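Local coordinates for 5' nucleotidase family protein (Staphylococcus aureus subsp. aureus, PDB 4Q7F) that belongs to the 5'-nucleotidase family, joining a calcineurin-like phosphoesterase domain, with bound manganese and magnesium, to a 5'-nucleotidase C-terminal domain, at residues 318-321 and 322-325; 347-350 and 351-355; 435-439 and 440-444. All coordinates share one frame; numbering follows the deposited sequence.

Overall arrangement
Following the chain from the N terminus, contact 1 comes first, within strand 320-323 just after helix 304-317. Contact 2 follows on helix 342-355, and contact 3 lies at the turn from strand 435-438 into strand 441-445. The three stand in series, with no nesting or crossing. Only contact 3 closes a turn between two strands; contacts 1 and 2 each stay within one secondary-structure element. Contact 1 remains apart, its nearest atoms about 10 Å from contact 2, yet helix 501-511 packs against side chains of both. Contacts 2 and 3 touch directly: N348 probably hydrogen-bonds through its amide ND2 to I436 O, tying helix 342-355 to the outermost strand 435-438.

Contact 1 (318-321 and 322-325); sequences DYEI and TTLP
A classic beta bulge at I321 and T322 sets up this local contact, in which E320 reaches forward to T323. Both bulge residues bond through their backbones to the same partner, V375 of strand 374-376, so strand 320-323 sets two residues against one of strand 374-376. The bulge is taken up mainly at I321, whose psi of -55° departs from the extended values around it. The consequence for the side chains is a change of phase: I321 and T322 come to the same side of the strand, where both rest on L509 of helix 501-511, while E320 and T323 emerge together on the other. With CG anti to the backbone N (chi1 178°) and an extended chain beyond, the E320 side chain runs forward along the strand; CG passes 3.9 Å from T322 O, and OE2 lies 4.1 Å from T322 C. At the end of this path T323 OG1 donates a weak hydrogen bond to E320 OE2 at 2.9 Å, the two side chains meeting obliquely. Both are exposed, so the bond is a surface contact within strand 320-323. Just before the strand, D318 forms salt bridges with R40 and R378. Strands 320-323 and 374-376 form a short antiparallel pair, and two residues of one facing a single residue of the other is what defines a classic beta bulge.

Contact 2 (347-350 and 351-355); sequences MNYA and LLEKS
L351 N bonds to M347 O at 3.1 Å, one turn of alpha-helix 342-355, and the leucine's CG comes to 3.5 Å from that same carbonyl oxygen of M347, a selenomethionine. Its side chain continues to A360 of strand 359-363 and L504 of helix 501-511. At L352 the pattern repeats, with N reaching N348 O at 2.8 Å; its side chain also meets A360, while N348 itself sends ND2 to I436 O. E353 N bonds to Y349 O almost in line with the carbonyl, and its side chain turns back over the tyrosine. With CG anti to its carbonyl carbon (chi1 -68°) and a bend at chi2, E353 places CG over one face of the Y349 ring, 3.5 Å from the centroid, in a CH-pi contact. The carboxylate lies at only 20° to the ring plane; E353 has two modelled conformers, however, and this describes just one. K354 N closes the next turn on A350 O at 3.0 Å. At S355, the last residue of the helix, L351 O receives two donors: S355 N at 3.0 Å and S355 OG at 2.7 Å, which approach from opposite faces of the carbonyl plane.

Contact 3 (435-439 and 440-444); sequences DIYGG and VSYTI
Y437 turns the edge of its ring toward the face of Y442 in an offset edge-to-face pair, with centroids 5.9 Å apart and planes at 87°. Y442 OH sits in the plane of the Y437 ring, 3.5 Å from Y437 CD1, and accepts a nearly straight hydrogen bond from Y437 N at 3.2 Å (N-H...O 166°). The same hydroxyl is bound to a water, 2.6 Å from Y442 OH, and that water donates to D435 O. The hydroxyl of the buried Y442 thus reaches the first strand twice, directly at Y437 N and through the water at D435 O. The Y442 side chain gets there because CG lies between its backbone N and carbonyl carbon (chi1 53°), sending the ring back toward strand 435-438, where CE1 packs 3.8 Å from Y437 CB. The chain passes here, by a short turn at G439 and V440, from one sheet of the C-terminal domain to another: strand 435-438 is outermost in a five-stranded mixed sheet, whereas strand 441-445 lies inside a four-stranded one. In the turn G439 takes a positive phi, its missing side chain sparing a clash with G438 O. V440 then places CG1 3.8 Å from Y437 CB, and a second water joins the two segments, donating to Y437 O and V440 O, both at 2.7 Å. I404 of helix 397-408 touches both tyrosines. Y437 OH bonds to S407 OG, and the Y442 ring meets F523 nearly parallel.

Contact 1 (318-321 and 322-325)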
loop_
_atom_site.group_PDB
_atom_site.type_symbol
_atom_site.label_atom_id
_atom_site.label_comp_id
_atom_site.label_asym_id
_atom_site.label_seq_id
_atom_site.Cartn_x
_atom_site.Cartn_y
_atom_site.Cartn_z
ATOM N N ASP A 318 -23.204 -5.738 -0.623
ATOM C CA ASP A 318 -24.117 -6.456 -1.507
ATOM C C ASP A 318 -25.038 -5.558 -2.313
ATOM O O ASP A 318 -25.771 -6.051 -3.175
ATOM C CB ASP A 318 -24.964 -7.461 -0.697
ATOM C CG ASP A 318 -24.153 -8.650 -0.213
ATOM O OD1 ASP A 318 -23.079 -8.928 -0.810
ATOM O OD2 ASP A 318 -24.589 -9.312 0.758
ATOM N N TYR A 319 -25.009 -4.247 -2.043
ATOM C CA TYR A 319 -25.882 -3.310 -2.730
ATOM C C TYR A 319 -25.654 -3.424 -4.226
ATOM O O TYR A 319 -24.522 -3.339 -4.689
ATOM C CB TYR A 319 -25.644 -1.867 -2.263
ATOM C CG TYR A 319 -26.497 -0.875 -3.016
ATOM C CD1 TYR A 319 -27.813 -0.633 -2.639
ATOM C CD2 TYR A 319 -25.997 -0.202 -4.129
ATOM C CE1 TYR A 319 -28.610 0.264 -3.344
ATOM C CE2 TYR A 319 -26.780 0.700 -4.835
ATOM C CZ TYR A 319 -28.083 0.930 -4.437
ATOM O OH TYR A 319 -28.856 1.822 -5.139
ATOM N N GLU A 320 -26.735 -3.632 -4.965
ATOM C CA GLU A 320 -26.649 -3.791 -6.409
ATOM C C GLU A 320 -26.527 -2.454 -7.145
ATOM O O GLU A 320 -27.377 -1.575 -7.008
ATOM C CB GLU A 320 -27.859 -4.587 -6.916
ATOM C CG GLU A 320 -27.872 -4.754 -8.423
ATOM C CD GLU A 320 -28.941 -5.710 -8.914
ATOM O OE1 GLU A 320 -29.259 -6.697 -8.207
ATOM O OE2 GLU A 320 -29.433 -5.482 -10.039
ATOM N N ILE A 321 -25.460 -2.315 -7.928
ATOM C CA ILE A 321 -25.215 -1.109 -8.697
ATOM C C ILE A 321 -26.037 -1.170 -9.990
ATOM O O ILE A 321 -26.809 -0.256 -10.288
ATOM C CB ILE A 321 -23.720 -0.957 -9.058
ATOM C CG1 ILE A 321 -22.830 -1.062 -7.799
ATOM C CG2 ILE A 321 -23.488 0.355 -9.789
ATOM C CD1 ILE A 321 -23.009 0.078 -6.821
ATOM N N THR A 322 -25.858 -2.251 -10.748
ATOM C CA THR A 322 -26.597 -2.456 -11.987
ATOM C C THR A 322 -26.496 -3.916 -12.401
ATOM O O THR A 322 -25.791 -4.717 -11.755
ATOM C CB THR A 322 -26.059 -1.569 -13.153
ATOM O OG1 THR A 322 -26.963 -1.616 -14.261
ATOM C CG2 THR A 322 -24.683 -2.027 -13.628
ATOM N N THR A 323 -27.233 -4.248 -13.457
ATOM C CA THR A 323 -27.189 -5.560 -14.083
ATOM C C THR A 323 -26.812 -5.306 -15.540
ATOM O O THR A 323 -27.516 -4.608 -16.240
ATOM C CB THR A 323 -28.537 -6.281 -14.025
ATOM O OG1 THR A 323 -28.912 -6.479 -12.658
ATOM C CG2 THR A 323 -28.444 -7.641 -14.714
ATOM N N LEU A 324 -25.692 -5.860 -15.978
ATOM C CA LEU A 324 -25.204 -5.679 -17.337
ATOM C C LEU A 324 -25.770 -6.770 -18.232
ATOM O O LEU A 324 -26.133 -7.832 -17.745
ATOM C CB LEU A 324 -23.681 -5.786 -17.343
ATOM C CG LEU A 324 -22.945 -4.953 -16.295
ATOM C CD1 LEU A 324 -21.463 -5.263 -16.340
ATOM C CD2 LEU A 324 -23.188 -3.468 -16.494
ATOM N N PRO A 325 -25.833 -6.526 -19.553
ATOM C CA PRO A 325 -26.360 -7.566 -20.443
ATOM C C PRO A 325 -25.348 -8.667 -20.800
ATOM O O PRO A 325 -25.701 -9.600 -21.515
ATOM C CB PRO A 325 -26.780 -6.785 -21.689
ATOM C CG PRO A 325 -25.944 -5.555 -21.689
ATOM C CD PRO A 325 -25.477 -5.293 -20.278
#

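Contact 2 (347-350 and 351-355)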
loop_
_atom_site.group_PDB
_atom_site.type_symbol
_atom_site.label_atom_id
_atom_site.label_comp_id
_atom_site.label_asym_id
_atom_site.label_seq_id
_atom_site.Cartn_x
_atom_site.Cartn_y
_atom_site.Cartn_z
HETATM N N MSE A 347 -12.992 -0.136 -18.615
HETATM C CA MSE A 347 -12.446 0.851 -17.687
HETATM C C MSE A 347 -11.870 2.001 -18.458
HETATM O O MSE A 347 -12.153 3.149 -18.150
HETATM C CB MSE A 347 -11.396 0.256 -16.745
HETATM C CG MSE A 347 -12.044 -0.637 -15.674
HETATM SE SE MSE A 347 -10.770 -0.972 -14.212
HETATM C CE MSE A 347 -9.501 -2.113 -15.203
ATOM N N ASN A 348 -11.040 1.710 -19.453
ATOM C CA ASN A 348 -10.467 2.769 -20.282
ATOM C C ASN A 348 -11.531 3.611 -21.010
ATOM O O ASN A 348 -11.407 4.827 -21.085
ATOM C CB ASN A 348 -9.432 2.202 -21.245
ATOM C CG ASN A 348 -8.070 2.047 -20.594
ATOM O OD1 ASN A 348 -7.442 3.042 -20.196
ATOM N ND2 ASN A 348 -7.584 0.819 -20.510
ATOM N N TYR A 349 -12.588 2.967 -21.497
ATOM C CA TYR A 349 -13.653 3.682 -22.144
ATOM C C TYR A 349 -14.317 4.646 -21.160
ATOM O O TYR A 349 -14.567 5.801 -21.507
ATOM C CB TYR A 349 -14.684 2.751 -22.770
ATOM C CG TYR A 349 -15.769 3.541 -23.480
ATOM C CD1 TYR A 349 -15.506 4.189 -24.681
ATOM C CD2 TYR A 349 -17.042 3.669 -22.933
ATOM C CE1 TYR A 349 -16.480 4.930 -25.321
ATOM C CE2 TYR A 349 -18.023 4.408 -23.570
ATOM C CZ TYR A 349 -17.737 5.028 -24.765
ATOM O OH TYR A 349 -18.705 5.763 -25.400
ATOM N N ALA A 350 -14.571 4.200 -19.924
ATOM C CA ALA A 350 -15.195 5.084 -18.940
ATOM C C ALA A 350 -14.334 6.324 -18.695
ATOM O O ALA A 350 -14.845 7.433 -18.568
ATOM C CB ALA A 350 -15.469 4.346 -17.634
ATOM N N LEU A 351 -13.023 6.126 -18.638
ATOM C CA LEU A 351 -12.094 7.223 -18.420
ATOM C C LEU A 351 -12.031 8.161 -19.644
ATOM O O LEU A 351 -11.989 9.391 -19.506
ATOM C CB LEU A 351 -10.703 6.682 -18.075
ATOM C CG LEU A 351 -10.540 5.964 -16.742
ATOM C CD1 LEU A 351 -9.149 5.337 -16.662
ATOM C CD2 LEU A 351 -10.802 6.861 -15.541
ATOM N N LEU A 352 -12.022 7.591 -20.840
ATOM C CA LEU A 352 -12.029 8.420 -22.041
ATOM C C LEU A 352 -13.300 9.277 -22.112
ATOM O O LEU A 352 -13.227 10.451 -22.433
ATOM C CB LEU A 352 -11.874 7.584 -23.302
ATOM C CG LEU A 352 -10.468 7.003 -23.464
ATOM C CD1 LEU A 352 -10.458 5.924 -24.527
ATOM C CD2 LEU A 352 -9.444 8.084 -23.767
ATOM N N GLU A 353 -14.442 8.690 -21.775
ATOM C CA GLU A 353 -15.722 9.401 -21.821
ATOM C C GLU A 353 -15.857 10.488 -20.769
ATOM O O GLU A 353 -16.460 11.530 -21.020
ATOM C CB GLU A 353 -16.873 8.411 -21.686
ATOM C CG GLU A 353 -16.997 7.513 -22.893
ATOM C CD GLU A 353 -17.281 8.300 -24.154
ATOM O OE1 GLU A 353 -18.266 9.068 -24.159
ATOM O OE2 GLU A 353 -16.535 8.137 -25.144
ATOM N N LYS A 354 -15.306 10.243 -19.587
ATOM C CA LYS A 354 -15.364 11.205 -18.513
ATOM C C LYS A 354 -14.413 12.373 -18.759
ATOM O O LYS A 354 -14.760 13.519 -18.491
ATOM C CB LYS A 354 -14.970 10.540 -17.195
ATOM C CG LYS A 354 -15.029 11.430 -15.967
ATOM C CD LYS A 354 -16.451 11.893 -15.666
ATOM C CE LYS A 354 -16.482 12.636 -14.343
ATOM N NZ LYS A 354 -17.853 12.986 -13.929
ATOM N N SER A 355 -13.235 12.068 -19.300
ATOM C CA SER A 355 -12.159 13.058 -19.433
ATOM C C SER A 355 -11.985 13.762 -20.769
ATOM O O SER A 355 -11.394 14.859 -20.828
ATOM C CB SER A 355 -10.829 12.349 -19.122
ATOM O OG SER A 355 -10.451 11.494 -20.192
#

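Contact 3 (435-439 and 440-444)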
loop_
_atom_site.group_PDB
_atom_site.type_symbol
_atom_site.label_atom_id
_atom_site.label_comp_id
_atom_site.label_asym_id
_atom_site.label_seq_id
_atom_site.Cartn_x
_atom_site.Cartn_y
_atom_site.Cartn_z
ATOM N N ASP A 435 0.312 -0.680 -16.805
ATOM C CA ASP A 435 -0.899 0.009 -17.282
ATOM C C ASP A 435 -1.305 -0.482 -18.624
ATOM O O ASP A 435 -0.449 -0.833 -19.480
ATOM C CB ASP A 435 -0.710 1.533 -17.342
ATOM C CG ASP A 435 -0.712 2.201 -15.974
ATOM O OD1 ASP A 435 -1.327 1.666 -15.035
ATOM O OD2 ASP A 435 -0.142 3.318 -15.845
ATOM N N ILE A 436 -2.627 -0.528 -18.793
ATOM C CA ILE A 436 -3.251 -0.843 -20.063
ATOM C C ILE A 436 -3.806 0.477 -20.595
ATOM O O ILE A 436 -4.529 1.187 -19.894
ATOM C CB ILE A 436 -4.396 -1.876 -19.944
ATOM C CG1 ILE A 436 -3.895 -3.215 -19.389
ATOM C CG2 ILE A 436 -5.055 -2.079 -21.296
ATOM C CD1 ILE A 436 -3.855 -3.316 -17.880
ATOM N N TYR A 437 -3.481 0.801 -21.847
ATOM C CA TYR A 437 -3.874 2.076 -22.433
ATOM C C TYR A 437 -5.023 1.983 -23.416
ATOM O O TYR A 437 -5.179 1.002 -24.132
ATOM C CB TYR A 437 -2.669 2.713 -23.161
ATOM C CG TYR A 437 -1.484 2.967 -22.258
ATOM C CD1 TYR A 437 -0.629 1.934 -21.893
ATOM C CD2 TYR A 437 -1.187 4.260 -21.812
ATOM C CE1 TYR A 437 0.464 2.161 -21.067
ATOM C CE2 TYR A 437 -0.111 4.493 -20.975
ATOM C CZ TYR A 437 0.704 3.444 -20.609
ATOM O OH TYR A 437 1.766 3.693 -19.816
ATOM N N GLY A 438 -5.818 3.036 -23.442
ATOM C CA GLY A 438 -6.943 3.155 -24.370
ATOM C C GLY A 438 -6.822 4.414 -25.213
ATOM O O GLY A 438 -6.309 5.464 -24.760
ATOM N N GLY A 439 -7.294 4.328 -26.454
ATOM C CA GLY A 439 -7.245 5.461 -27.333
ATOM C C GLY A 439 -6.009 5.435 -28.189
ATOM O O GLY A 439 -5.928 6.176 -29.158
ATOM N N VAL A 440 -5.054 4.578 -27.824
ATOM C CA VAL A 440 -3.825 4.421 -28.568
ATOM C C VAL A 440 -3.595 2.931 -28.759
ATOM O O VAL A 440 -3.759 2.158 -27.819
ATOM C CB VAL A 440 -2.612 5.071 -27.849
ATOM C CG1 VAL A 440 -2.397 4.506 -26.460
ATOM C CG2 VAL A 440 -1.337 4.922 -28.650
ATOM N N SER A 441 -3.272 2.533 -29.990
ATOM C CA SER A 441 -2.964 1.157 -30.303
ATOM C C SER A 441 -1.447 1.054 -30.396
ATOM O O SER A 441 -0.778 2.022 -30.767
ATOM C CB SER A 441 -3.648 0.690 -31.601
ATOM O OG SER A 441 -3.148 1.379 -32.706
ATOM N N TYR A 442 -0.921 -0.121 -30.070
ATOM C CA TYR A 442 0.530 -0.353 -30.005
ATOM C C TYR A 442 0.889 -1.828 -29.942
ATOM O O TYR A 442 0.062 -2.693 -29.657
ATOM C CB TYR A 442 1.120 0.368 -28.778
ATOM C CG TYR A 442 0.417 0.037 -27.468
ATOM C CD1 TYR A 442 -0.788 0.654 -27.128
ATOM C CD2 TYR A 442 0.966 -0.867 -26.549
ATOM C CE1 TYR A 442 -1.440 0.353 -25.929
ATOM C CE2 TYR A 442 0.316 -1.163 -25.356
ATOM C CZ TYR A 442 -0.887 -0.546 -25.048
ATOM O OH TYR A 442 -1.535 -0.840 -23.849
ATOM N N THR A 443 2.157 -2.089 -30.208
ATOM C CA THR A 443 2.711 -3.401 -30.223
ATOM C C THR A 443 3.902 -3.373 -29.286
ATOM O O THR A 443 4.754 -2.474 -29.378
ATOM C CB THR A 443 3.245 -3.770 -31.629
ATOM O OG1 THR A 443 2.176 -3.754 -32.583
ATOM C CG2 THR A 443 3.877 -5.157 -31.605
ATOM N N ILE A 444 3.936 -4.315 -28.347
ATOM C CA ILE A 444 5.061 -4.452 -27.437
ATOM C C ILE A 444 5.867 -5.674 -27.854
ATOM O O ILE A 444 5.310 -6.753 -27.985
ATOM C CB ILE A 444 4.601 -4.616 -25.970
ATOM C CG1 ILE A 444 3.952 -3.320 -25.454
ATOM C CG2 ILE A 444 5.797 -4.962 -25.114
ATOM C CD1 ILE A 444 3.328 -3.443 -24.047
HETATM O O HOH W 1 -0.045 -1.846 -21.906
HETATM O O HOH W 2 -4.760 -0.049 -26.587
#